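Local coordinates for TCP pilus virulence regulatory protein (PDB 4MLO) that probably activates transcription of virulence genes in Vibrio cholerae as an AraC-family DNA-binding regulator that holds palmitoleic acid in a pocket, at residues 170-173 / 174-178. Numbering follows the deposited sequence. Where two conformers were deposited one is given.
Sequences AMEK and ISCLV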
# COMPACT_ATOMS: atom_id res chain seq x y z
N ALA A 170 -0.91 -16.53 -5.58
CA ALA A 170 -2.04 -16.45 -6.51
C ALA A 170 -2.66 -15.06 -6.54
O ALA A 170 -3.16 -14.63 -7.59
CB ALA A 170 -3.12 -17.45 -6.14
N MET A 171 -2.63 -14.31 -5.43
CA MET A 171 -3.17 -12.97 -5.48
C MET A 171 -2.34 -12.08 -6.37
O MET A 171 -2.87 -11.23 -7.09
CB MET A 171 -3.27 -12.35 -4.09
CG MET A 171 -3.94 -10.97 -4.08
SD MET A 171 -5.70 -10.99 -4.57
CE MET A 171 -6.06 -9.23 -4.48
N GLU A 172 -1.02 -12.24 -6.31
CA GLU A 172 -0.15 -11.47 -7.21
C GLU A 172 -0.43 -11.85 -8.66
O GLU A 172 -0.43 -10.98 -9.54
CB GLU A 172 1.31 -11.70 -6.82
CG GLU A 172 2.32 -11.26 -7.87
CD GLU A 172 2.39 -9.77 -8.07
OE1 GLU A 172 1.90 -9.00 -7.21
OE2 GLU A 172 2.96 -9.37 -9.11
N LYS A 173 -0.70 -13.13 -8.93
CA LYS A 173 -1.03 -13.51 -10.30
C LYS A 173 -2.31 -12.82 -10.78
O LYS A 173 -2.37 -12.33 -11.90
CB LYS A 173 -1.17 -15.03 -10.42
CG LYS A 173 0.14 -15.79 -10.35
CD LYS A 173 -0.13 -17.28 -10.56
CE LYS A 173 1.09 -18.12 -10.24
NZ LYS A 173 2.27 -17.70 -11.05
N ILE A 174 -3.34 -12.82 -9.94
CA ILE A 174 -4.60 -12.16 -10.29
C ILE A 174 -4.38 -10.67 -10.50
O ILE A 174 -4.79 -10.10 -11.51
CB ILE A 174 -5.66 -12.42 -9.21
CG1 ILE A 174 -6.01 -13.92 -9.10
CG2 ILE A 174 -6.88 -11.52 -9.43
CD1 ILE A 174 -6.83 -14.21 -7.86
N SER A 175 -3.77 -10.01 -9.51
CA SER A 175 -3.57 -8.57 -9.57
C SER A 175 -2.71 -8.17 -10.76
O SER A 175 -2.99 -7.17 -11.44
CB SER A 175 -2.93 -8.09 -8.27
OG SER A 175 -3.72 -8.52 -7.16
N CYS A 176 -1.63 -8.92 -11.02
CA CYS A 176 -0.74 -8.61 -12.13
C CYS A 176 -1.48 -8.70 -13.46
O CYS A 176 -1.29 -7.88 -14.37
CB CYS A 176 0.43 -9.58 -12.11
SG CYS A 176 1.71 -9.23 -13.26
N LEU A 177 -2.31 -9.72 -13.60
CA LEU A 177 -3.10 -9.88 -14.79
C LEU A 177 -4.03 -8.69 -15.00
O LEU A 177 -4.07 -8.10 -16.08
CB LEU A 177 -3.88 -11.19 -14.69
CG LEU A 177 -4.90 -11.46 -15.78
CD1 LEU A 177 -4.17 -11.70 -17.12
CD2 LEU A 177 -5.77 -12.66 -15.42
N VAL A 178 -4.76 -8.28 -13.95
CA VAL A 178 -5.69 -7.17 -14.10
C VAL A 178 -4.94 -5.90 -14.47
O VAL A 178 -5.38 -5.10 -15.32
CB VAL A 178 -6.49 -7.00 -12.80
CG1 VAL A 178 -7.33 -5.72 -12.83
CG2 VAL A 178 -7.40 -8.19 -12.57
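Ser175 and Met171 meet one turn apart in helix 170-180 and show how a serine inside an alpha-helix can turn its hydroxyl back onto the preceding turn. Four i to i+4 backbone bonds join the segments, from Ile174 N to Ala170 O through Leu177 N to Lys173 O. Met171 O accepts two bonds, one from Ser175 N at 2.9 Å, nearly straight at 172°, and one from the Ser175 hydroxyl, OG, at 2.8 Å in the conformer described, one of two. The two donors approach from opposite faces of the carbonyl plane, with the hydroxyl 37° out of it. Ser175 OG lies beside its own backbone N (chi1 -54°), which brings it back over that carbonyl, where it also makes a weak hydrogen bond with Asn64 OD1. The Glu172 chain, bent at chi2, bonds Asn64 ND2 through OE1.

Van der Waals contacts of side-chain carbons follow the same spacing. On the buried side, Ile174 lays CG1 3.3 Å from Ala170 O, and its side chain, like that of Met171, packs on Leu216 of helix 213-230, tying this helix to its neighbour in the all-helical C-terminal part. Glu172 OE2 passes 3.9 Å from Cys176 CB. The Met171 chain ends with methyl CE 3.6 Å from Ser175 OG.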